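Local atomic coordinates of GDP-mannose-dependent alpha-(1-6)-phosphatidylinositol monomannoside mannosyltransferase (Corynebacterium glutamicum, PDB entry 3OKP), a protein that belongs to the GT-B glycosyltransferases, enzymes built from two Rossmann-like domains that face each other across a cleft. Residues Q22-L25 with R26-A30; Y146-Q149 with Y150-R153; H50-D53 with K54-D57. All blocks are in the same frame, centred on the assembly; numbering follows the deposited sequence.

Contact 1 of 3, residues Q22-L25 with R26-A30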
ATOM      1  N   GLN A  22       1.490   8.231   5.965  1.00 12.22           N
ATOM      2  CA  GLN A  22       0.410   9.094   6.454  1.00 12.14           C
ATOM      3  C   GLN A  22      -0.962   8.434   6.290  1.00 12.08           C
ATOM      4  O   GLN A  22      -1.768   8.440   7.221  1.00 11.98           O
ATOM      5  CB  GLN A  22       0.437  10.457   5.748  1.00 12.54           C
ATOM      6  CG  GLN A  22       1.557  11.393   6.210  1.00 12.74           C
ATOM      7  CD  GLN A  22       2.876  11.195   5.470  1.00 13.32           C
ATOM      8  OE1 GLN A  22       3.025  10.287   4.654  1.00 13.36           O
ATOM      9  NE2 GLN A  22       3.845  12.056   5.762  1.00 13.56           N
ATOM     10  N   SER A  23      -1.208   7.858   5.114  1.00 12.25           N
ATOM     11  CA  SER A  23      -2.465   7.163   4.821  1.00 12.29           C
ATOM     12  C   SER A  23      -2.602   5.877   5.638  1.00 11.83           C
ATOM     13  O   SER A  23      -3.679   5.565   6.150  1.00 11.62           O
ATOM     14  CB  SER A  23      -2.567   6.855   3.324  1.00 12.72           C
ATOM     15  OG  SER A  23      -2.631   8.049   2.561  1.00 13.43           O
ATOM     16  N   TYR A  24      -1.493   5.148   5.748  1.00 11.67           N
ATOM     17  CA  TYR A  24      -1.392   3.921   6.533  1.00 11.43           C
ATOM     18  C   TYR A  24      -1.821   4.150   7.985  1.00 11.05           C
ATOM     19  O   TYR A  24      -2.677   3.431   8.506  1.00 10.94           O
ATOM     20  CB  TYR A  24       0.049   3.399   6.455  1.00 11.54           C
ATOM     21  CG  TYR A  24       0.359   2.140   7.238  1.00 11.47           C
ATOM     22  CD1 TYR A  24       0.303   0.885   6.630  1.00 11.55           C
ATOM     23  CD2 TYR A  24       0.756   2.207   8.574  1.00 11.63           C
ATOM     24  CE1 TYR A  24       0.612  -0.276   7.345  1.00 11.41           C
ATOM     25  CE2 TYR A  24       1.065   1.055   9.296  1.00 11.29           C
ATOM     26  CZ  TYR A  24       0.993  -0.179   8.676  1.00 11.45           C
ATOM     27  OH  TYR A  24       1.296  -1.315   9.396  1.00 12.03           O
ATOM     28  N   LEU A  25      -1.240   5.166   8.622  1.00 10.81           N
ATOM     29  CA  LEU A  25      -1.521   5.456  10.029  1.00 10.55           C
ATOM     30  C   LEU A  25      -2.922   6.028  10.244  1.00 10.78           C
ATOM     31  O   LEU A  25      -3.644   5.571  11.129  1.00 10.65           O
ATOM     32  CB  LEU A  25      -0.447   6.370  10.633  1.00 10.37           C
ATOM     33  CG  LEU A  25       0.960   5.772  10.777  1.00 10.18           C
ATOM     34  CD1 LEU A  25       1.912   6.799  11.358  1.00 10.66           C
ATOM     35  CD2 LEU A  25       0.961   4.507  11.631  1.00  9.69           C
ATOM     36  N   ARG A  26      -3.309   7.003   9.421  1.00 11.05           N
ATOM     37  CA  ARG A  26      -4.670   7.553   9.453  1.00 11.45           C
ATOM     38  C   ARG A  26      -5.735   6.445   9.436  1.00 11.60           C
ATOM     39  O   ARG A  26      -6.644   6.436  10.271  1.00 11.72           O
ATOM     40  CB  ARG A  26      -4.882   8.526   8.283  1.00 12.00           C
ATOM     41  CG  ARG A  26      -6.321   9.022   8.086  1.00 12.81           C
ATOM     42  CD  ARG A  26      -6.526   9.546   6.668  1.00 14.29           C
ATOM     43  NE  ARG A  26      -6.490   8.465   5.681  1.00 14.74           N
ATOM     44  CZ  ARG A  26      -6.103   8.603   4.416  1.00 15.55           C
ATOM     45  NH1 ARG A  26      -5.702   9.783   3.955  1.00 16.49           N
ATOM     46  NH2 ARG A  26      -6.107   7.552   3.607  1.00 15.13           N
ATOM     47  N   ASP A  27      -5.606   5.507   8.501  1.00 11.54           N
ATOM     48  CA  ASP A  27      -6.621   4.470   8.317  1.00 11.66           C
ATOM     49  C   ASP A  27      -6.576   3.365   9.376  1.00 11.29           C
ATOM     50  O   ASP A  27      -7.621   2.849   9.769  1.00 11.36           O
ATOM     51  CB  ASP A  27      -6.564   3.891   6.900  1.00 11.88           C
ATOM     52  CG  ASP A  27      -6.908   4.919   5.830  1.00 12.68           C
ATOM     53  OD1 ASP A  27      -7.578   5.927   6.144  1.00 12.45           O
ATOM     54  OD2 ASP A  27      -6.505   4.717   4.665  1.00 13.61           O
ATOM     55  N   PHE A  28      -5.381   3.010   9.845  1.00 10.77           N
ATOM     56  CA  PHE A  28      -5.260   2.052  10.949  1.00 10.68           C
ATOM     57  C   PHE A  28      -5.778   2.607  12.278  1.00 10.64           C
ATOM     58  O   PHE A  28      -6.468   1.899  13.019  1.00 10.78           O
ATOM     59  CB  PHE A  28      -3.826   1.527  11.101  1.00 10.37           C
ATOM     60  CG  PHE A  28      -3.592   0.209  10.419  1.00 10.29           C
ATOM     61  CD1 PHE A  28      -4.259  -0.937  10.847  1.00 10.34           C
ATOM     62  CD2 PHE A  28      -2.703   0.109   9.356  1.00 10.19           C
ATOM     63  CE1 PHE A  28      -4.055  -2.161  10.219  1.00 10.86           C
ATOM     64  CE2 PHE A  28      -2.491  -1.113   8.719  1.00 10.56           C
ATOM     65  CZ  PHE A  28      -3.168  -2.251   9.152  1.00 10.69           C
ATOM     66  N   ILE A  29      -5.455   3.867  12.571  1.00 10.60           N
ATOM     67  CA  ILE A  29      -5.915   4.519  13.808  1.00 10.84           C
ATOM     68  C   ILE A  29      -7.447   4.598  13.849  1.00 11.18           C
ATOM     69  O   ILE A  29      -8.061   4.382  14.900  1.00 11.32           O
ATOM     70  CB  ILE A  29      -5.277   5.928  14.004  1.00 10.70           C
ATOM     71  CG1 ILE A  29      -3.778   5.807  14.300  1.00 10.52           C
ATOM     72  CG2 ILE A  29      -5.956   6.678  15.146  1.00 11.25           C
ATOM     73  CD1 ILE A  29      -2.985   7.106  14.102  1.00 10.52           C
ATOM     74  N   ALA A  30      -8.050   4.879  12.695  1.00 11.37           N
ATOM     75  CA  ALA A  30      -9.502   5.006  12.564  1.00 11.89           C
ATOM     76  C   ALA A  30     -10.266   3.711  12.876  1.00 12.08           C
ATOM     77  O   ALA A  30     -11.458   3.752  13.173  1.00 12.51           O
ATOM     78  CB  ALA A  30      -9.865   5.531  11.173  1.00 12.07           C
TER

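Contact 2 of 3, residues Y146-Q149 with Y150-R153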
ATOM      1  N   TYR A 146       5.340  -5.962   9.652  1.00 10.36           N
ATOM      2  CA  TYR A 146       5.860  -5.964   8.289  1.00 10.60           C
ATOM      3  C   TYR A 146       4.702  -6.047   7.294  1.00 10.62           C
ATOM      4  O   TYR A 146       3.634  -6.565   7.623  1.00 10.68           O
ATOM      5  CB  TYR A 146       6.840  -7.132   8.091  1.00 10.81           C
ATOM      6  CG  TYR A 146       6.232  -8.507   8.307  1.00 11.15           C
ATOM      7  CD1 TYR A 146       5.644  -9.204   7.251  1.00 11.63           C
ATOM      8  CD2 TYR A 146       6.250  -9.114   9.564  1.00 11.23           C
ATOM      9  CE1 TYR A 146       5.083 -10.467   7.439  1.00 12.03           C
ATOM     10  CE2 TYR A 146       5.691 -10.381   9.763  1.00 11.30           C
ATOM     11  CZ  TYR A 146       5.110 -11.047   8.694  1.00 12.07           C
ATOM     12  OH  TYR A 146       4.557 -12.296   8.873  1.00 12.80           O
ATOM     13  N   ILE A 147       4.922  -5.548   6.080  1.00 10.94           N
ATOM     14  CA  ILE A 147       3.864  -5.475   5.063  1.00 11.25           C
ATOM     15  C   ILE A 147       3.728  -6.736   4.188  1.00 11.49           C
ATOM     16  O   ILE A 147       2.637  -7.042   3.704  1.00 11.58           O
ATOM     17  CB  ILE A 147       3.984  -4.194   4.178  1.00 11.19           C
ATOM     18  CG1 ILE A 147       5.241  -4.239   3.297  1.00 11.88           C
ATOM     19  CG2 ILE A 147       3.944  -2.931   5.053  1.00 10.95           C
ATOM     20  CD1 ILE A 147       5.266  -3.198   2.180  1.00 12.29           C
ATOM     21  N   SER A 148       4.832  -7.456   3.990  1.00 11.64           N
ATOM     22  CA  SER A 148       4.821  -8.687   3.195  1.00 12.01           C
ATOM     23  C   SER A 148       5.867  -9.689   3.675  1.00 12.24           C
ATOM     24  O   SER A 148       6.846  -9.317   4.325  1.00 11.76           O
ATOM     25  CB  SER A 148       5.043  -8.374   1.710  1.00 12.48           C
ATOM     26  OG  SER A 148       6.281  -7.714   1.500  1.00 12.74           O
ATOM     27  N   GLN A 149       5.654 -10.962   3.346  1.00 12.59           N
ATOM     28  CA  GLN A 149       6.637 -12.004   3.633  1.00 13.09           C
ATOM     29  C   GLN A 149       7.951 -11.720   2.914  1.00 13.30           C
ATOM     30  O   GLN A 149       9.024 -12.087   3.402  1.00 13.19           O
ATOM     31  CB  GLN A 149       6.104 -13.386   3.245  1.00 13.94           C
ATOM     32  CG  GLN A 149       4.924 -13.873   4.090  1.00 14.57           C
ATOM     33  CD  GLN A 149       5.259 -14.023   5.574  1.00 15.73           C
ATOM     34  OE1 GLN A 149       4.425 -13.740   6.436  1.00 16.79           O
ATOM     35  NE2 GLN A 149       6.477 -14.468   5.874  1.00 16.45           N
ATOM     36  N   TYR A 150       7.859 -11.054   1.761  1.00 13.33           N
ATOM     37  CA  TYR A 150       9.040 -10.621   1.021  1.00 13.89           C
ATOM     38  C   TYR A 150       9.917  -9.656   1.823  1.00 13.51           C
ATOM     39  O   TYR A 150      11.113  -9.903   1.989  1.00 13.51           O
ATOM     40  CB  TYR A 150       8.667  -9.985  -0.324  1.00 14.29           C
ATOM     41  CG  TYR A 150       9.881  -9.483  -1.073  1.00 14.91           C
ATOM     42  CD1 TYR A 150      10.646 -10.351  -1.847  1.00 15.38           C
ATOM     43  CD2 TYR A 150      10.283  -8.146  -0.984  1.00 14.74           C
ATOM     44  CE1 TYR A 150      11.770  -9.908  -2.528  1.00 16.62           C
ATOM     45  CE2 TYR A 150      11.412  -7.691  -1.661  1.00 15.67           C
ATOM     46  CZ  TYR A 150      12.149  -8.578  -2.431  1.00 16.11           C
ATOM     47  OH  TYR A 150      13.268  -8.147  -3.109  1.00 17.41           O
ATOM     48  N   THR A 151       9.328  -8.559   2.305  1.00 13.23           N
ATOM     49  CA  THR A 151      10.093  -7.560   3.062  1.00 13.29           C
ATOM     50  C   THR A 151      10.676  -8.169   4.332  1.00 13.45           C
ATOM     51  O   THR A 151      11.835  -7.907   4.670  1.00 13.49           O
ATOM     52  CB  THR A 151       9.282  -6.277   3.397  1.00 12.79           C
ATOM     53  OG1 THR A 151       8.141  -6.607   4.200  1.00 12.44           O
ATOM     54  CG2 THR A 151       8.837  -5.565   2.122  1.00 12.88           C
ATOM     55  N   LEU A 152       9.880  -9.000   5.008  1.00 13.63           N
ATOM     56  CA  LEU A 152      10.343  -9.740   6.182  1.00 14.08           C
ATOM     57  C   LEU A 152      11.611 -10.551   5.902  1.00 14.94           C
ATOM     58  O   LEU A 152      12.577 -10.469   6.660  1.00 14.86           O
ATOM     59  CB  LEU A 152       9.240 -10.652   6.740  1.00 14.00           C
ATOM     60  CG  LEU A 152       9.603 -11.440   8.009  1.00 14.19           C
ATOM     61  CD1 LEU A 152       9.872 -10.499   9.187  1.00 13.52           C
ATOM     62  CD2 LEU A 152       8.536 -12.458   8.366  1.00 14.56           C
ATOM     63  N   ARG A 153      11.611 -11.321   4.814  1.00 15.89           N
ATOM     64  CA  ARG A 153      12.787 -12.109   4.432  1.00 17.10           C
ATOM     65  C   ARG A 153      14.030 -11.235   4.231  1.00 17.34           C
ATOM     66  O   ARG A 153      15.135 -11.622   4.621  1.00 17.66           O
ATOM     67  CB  ARG A 153      12.507 -12.941   3.177  1.00 17.70           C
ATOM     68  CG  ARG A 153      13.645 -13.892   2.798  1.00 18.84           C
ATOM     69  CD  ARG A 153      13.275 -14.826   1.650  1.00 19.46           C
ATOM     70  NE  ARG A 153      13.219 -14.145   0.356  1.00 20.01           N
ATOM     71  CZ  ARG A 153      12.092 -13.820  -0.273  1.00 20.49           C
ATOM     72  NH1 ARG A 153      10.911 -14.108   0.267  1.00 20.12           N
ATOM     73  NH2 ARG A 153      12.144 -13.208  -1.448  1.00 20.64           N
TER
HETATM   74  O   HOH W   1       7.643  -4.155   5.730  1.00  9.13           O

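Contact 3 of 3, residues H50-D53 with K54-D57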
ATOM      1  N   HIS A  50      -3.513  22.211  12.982  1.00 17.41           N
ATOM      2  CA  HIS A  50      -4.613  22.537  13.894  1.00 17.62           C
ATOM      3  C   HIS A  50      -5.977  22.290  13.249  1.00 17.56           C
ATOM      4  O   HIS A  50      -6.877  21.731  13.884  1.00 17.37           O
ATOM      5  CB  HIS A  50      -4.518  23.988  14.380  1.00 18.54           C
ATOM      6  CG  HIS A  50      -3.378  24.239  15.318  1.00 19.20           C
ATOM      7  ND1 HIS A  50      -2.471  25.260  15.131  1.00 20.40           N
ATOM      8  CD2 HIS A  50      -2.993  23.595  16.447  1.00 19.51           C
ATOM      9  CE1 HIS A  50      -1.582  25.241  16.107  1.00 20.41           C
ATOM     10  NE2 HIS A  50      -1.874  24.240  16.918  1.00 20.33           N
ATOM     11  N   ALA A  51      -6.113  22.697  11.986  1.00 17.62           N
ATOM     12  CA  ALA A  51      -7.356  22.518  11.235  1.00 17.64           C
ATOM     13  C   ALA A  51      -7.697  21.044  11.023  1.00 16.78           C
ATOM     14  O   ALA A  51      -8.858  20.652  11.137  1.00 16.87           O
ATOM     15  CB  ALA A  51      -7.288  23.256   9.899  1.00 18.26           C
ATOM     16  N   TYR A  52      -6.683  20.234  10.719  1.00 15.97           N
ATOM     17  CA  TYR A  52      -6.877  18.797  10.534  1.00 15.13           C
ATOM     18  C   TYR A  52      -7.220  18.088  11.844  1.00 14.40           C
ATOM     19  O   TYR A  52      -8.152  17.283  11.888  1.00 14.34           O
ATOM     20  CB  TYR A  52      -5.652  18.145   9.879  1.00 14.91           C
ATOM     21  CG  TYR A  52      -5.854  16.673   9.598  1.00 14.82           C
ATOM     22  CD1 TYR A  52      -6.524  16.251   8.451  1.00 15.16           C
ATOM     23  CD2 TYR A  52      -5.392  15.699  10.489  1.00 14.59           C
ATOM     24  CE1 TYR A  52      -6.727  14.898   8.193  1.00 14.88           C
ATOM     25  CE2 TYR A  52      -5.593  14.345  10.242  1.00 14.20           C
ATOM     26  CZ  TYR A  52      -6.262  13.955   9.089  1.00 14.26           C
ATOM     27  OH  TYR A  52      -6.455  12.620   8.829  1.00 14.13           O
ATOM     28  N   ASP A  53      -6.469  18.393  12.902  1.00 13.83           N
ATOM     29  CA  ASP A  53      -6.651  17.761  14.211  1.00 13.20           C
ATOM     30  C   ASP A  53      -8.036  18.042  14.805  1.00 13.62           C
ATOM     31  O   ASP A  53      -8.596  17.207  15.521  1.00 13.22           O
ATOM     32  CB  ASP A  53      -5.550  18.210  15.181  1.00 13.02           C
ATOM     33  CG  ASP A  53      -4.153  17.772  14.739  1.00 12.16           C
ATOM     34  OD1 ASP A  53      -4.032  16.981  13.774  1.00 11.42           O
ATOM     35  OD2 ASP A  53      -3.169  18.230  15.360  1.00 11.34           O
ATOM     36  N   LYS A  54      -8.574  19.218  14.484  1.00 14.04           N
ATOM     37  CA  LYS A  54      -9.913  19.640  14.895  1.00 14.66           C
ATOM     38  C   LYS A  54     -11.015  18.715  14.347  1.00 14.28           C
ATOM     39  O   LYS A  54     -12.104  18.631  14.924  1.00 14.44           O
ATOM     40  CB  LYS A  54     -10.145  21.093  14.445  1.00 15.46           C
ATOM     41  CG  LYS A  54     -11.395  21.780  14.989  1.00 17.97           C
ATOM     42  CD  LYS A  54     -11.278  22.129  16.468  1.00 20.17           C
ATOM     43  CE  LYS A  54     -12.486  22.933  16.929  1.00 22.12           C
ATOM     44  NZ  LYS A  54     -12.663  22.858  18.409  1.00 23.29           N
ATOM     45  N   THR A  55     -10.725  18.022  13.245  1.00 13.51           N
ATOM     46  CA  THR A  55     -11.702  17.127  12.609  1.00 13.38           C
ATOM     47  C   THR A  55     -11.737  15.727  13.228  1.00 12.80           C
ATOM     48  O   THR A  55     -12.673  14.962  12.987  1.00 12.88           O
ATOM     49  CB  THR A  55     -11.476  16.990  11.076  1.00 13.42           C
ATOM     50  OG1 THR A  55     -10.289  16.224  10.820  1.00 12.85           O
ATOM     51  CG2 THR A  55     -11.372  18.357  10.408  1.00 13.78           C
ATOM     52  N   LEU A  56     -10.724  15.402  14.026  1.00 12.15           N
ATOM     53  CA  LEU A  56     -10.554  14.051  14.568  1.00 11.57           C
ATOM     54  C   LEU A  56     -11.288  13.834  15.897  1.00 11.86           C
ATOM     55  O   LEU A  56     -11.540  14.788  16.638  1.00 12.08           O
ATOM     56  CB  LEU A  56      -9.058  13.730  14.719  1.00 10.93           C
ATOM     57  CG  LEU A  56      -8.179  13.917  13.473  1.00 10.37           C
ATOM     58  CD1 LEU A  56      -6.705  13.682  13.794  1.00  9.01           C
ATOM     59  CD2 LEU A  56      -8.630  13.016  12.320  1.00  9.98           C
ATOM     60  N   ASP A  57     -11.638  12.579  16.183  1.00 11.83           N
ATOM     61  CA  ASP A  57     -12.268  12.220  17.460  1.00 12.32           C
ATOM     62  C   ASP A  57     -11.281  11.624  18.473  1.00 12.04           C
ATOM     63  O   ASP A  57     -11.682  11.138  19.534  1.00 11.92           O
ATOM     64  CB  ASP A  57     -13.492  11.305  17.261  1.00 12.53           C
ATOM     65  CG  ASP A  57     -13.162   9.991  16.550  1.00 12.54           C
ATOM     66  OD1 ASP A  57     -12.019   9.797  16.077  1.00 12.28           O
ATOM     67  OD2 ASP A  57     -14.076   9.145  16.457  1.00 12.85           O
TER

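Contact 1 of 3, residues Q22-L25 with R26-A30
Phe28 lies over one face of the Tyr24 ring, with its CD2 3.7 Å above the plane and over the ring centre. The closest pair is Tyr24 CE1 to Phe28 CE2, at 3.5 Å. The two planes are inclined at 59°, so the pair is an oblique aromatic contact, neither a stack nor a T-shape. In the plane of the tyrosine ring, at its edge, sits Leu25 CD2; the phenylalanine in turn has Tyr24 O at its own edge, 3.4 Å from Phe28 CD2. Tyr24 carries CG opposite its backbone N (chi1 179°), which leads the ring along the helix toward the next turn. A third flat group, the Arg26 guanidinium, has one face over Ser23, whose CB is 3.6 Å from Arg26 NH2. A bend at chi3 (69°) folds the arginine back to this place and sets its edge against Asp27. The side-on salt bridge has Arg26 NE reaching Asp27 OD1 at 2.8 Å from above the carboxylate plane, and Arg26 NH2 reaching Asp27 OD2 at 3.1 Å on its syn side. Beneath these side chains run four successive alpha-helical bonds, from Arg26 N to Gln22 O through to Ile29 N to Leu25 O. The helix is the crossover of the beta-alpha-beta unit strand 7-11, helix 20-29, strand 37-42. Tyr24 OH bonds to Leu168 O and Ser23 OG to Gly19 O, while Trp365 meets the Phe28 ring edge-to-face and His118 and the Tyr24 ring also pair edge-to-face. The chemistry is thus divided round the helix: aromatic and aliphatic groups fill the buried side, and on the partly exposed side two bonds pin the arginine and aspartate together, which would largely balance their charges and limit rotation of the guanidinium.

Contact 2 of 3, residues Y146-Q149 with Y150-R153
Leu152 CD2 sits over one face of the Tyr146 ring, 3.9 Å from its centroid and displaced toward the rim, a CH-pi contact. Leu152 CD1 touches the same ring at CD2 of Tyr146. The methyl CD2 also has the Gln149 amide beside it, with NE2 of Gln149 3.8 Å away, the two side chains running alongside each other. Among side-chain hydrogen bonds, the Tyr146 hydroxyl donates to Gln149 OE1 at 2.8 Å; a bend at chi2 (-61°) turns the amide back to meet it. Ser148 OG, held between its own backbone N and carbonyl carbon (chi1 59°), accepts from Thr151 N at 3.3 Å in a nearly straight bond, and the same OG is bonded to Gly291 O. The Thr151 methyl CG2 packs against this oxygen, 3.4 Å from Ser148 OG. Backbone bonds follow from Leu152 N to Ser148 O (3.1 Å) and from Arg153 N to Gln149 O. One water accepts from Ile147 N and lies 2.9 Å from Thr151 OG1, linking the loop to the first turn. Gln149 N and Tyr150 N, at the start of the helix, bind the carboxylate of Glu316, and Ile147 O pairs with His167 NE2. Ser148 is the N-cap of helix 149-159, at the point where strand 143-146 gives way to the helix in a Rossmann-like half; Gly291 and Glu316 reach this loop from the half of the GT-B fold that carries the Glycosyl transferases group 1 family.

Contact 3 of 3, residues H50-D53 with K54-D57
Tyr52 swings its ring to the side opposite its backbone N (chi1 -177°), and Leu56, whose CG lies opposite the carbonyl carbon and beside the backbone N (chi1 -53°), brings both methyls to it. Leu56 CD1 comes in obliquely to the ring, 3.8 Å from Tyr52 CE2, and Leu56 CD2 is 3.9 Å from the same atom. Two donors of Thr55 share one acceptor: Thr55 OG1 donates to Tyr52 O at 2.6 Å in the carbonyl plane, while Thr55 N comes to that oxygen at 3.0 Å from well above the plane. The hydroxyl bond would restrict rotation about chi1 of Thr55, and Tyr52 O is gripped by two bonds. Lys54 N still makes an alpha-helical bond to His50 O, whereas Leu56 N bonds to Asp53 O at 3.2 Å, closing a type I turn over residues 53-56. The spacing of the bonds thus shortens from four residues to three as the helix gives way to loop. Asp53 forms a salt bridge with Arg62. This surface turn carries the chain from helix 46-53 to strand 59-63, an outermost strand of the parallel sheet, with Tyr52 resting on the loop residues Pro15 and Pro16.

All three contacts lie in the half of the protein that carries the Glycosyltransferase Family 4 sequence. Contacts 1 and 3 are neighbours, their centres 14 Å apart, and they touch where Arg26 CG meets Tyr52 OH at 3.7 Å, which joins helix 20-29 to helix 46-53. Contact 2 does not touch contact 1: centres are 19 Å apart and nearest atoms about 5 Å. From contact 3 it is 33 Å distant between centres. The bound guanosine-5'-diphosphate-alpha-D-mannose has the side chains of Ser23 and Ile147 each about 8 Å away, so contacts 1 and 2 lie near the ligand without touching it through these side chains; its pocket residues come from 205-298, while contact 3 lies on the outer surface.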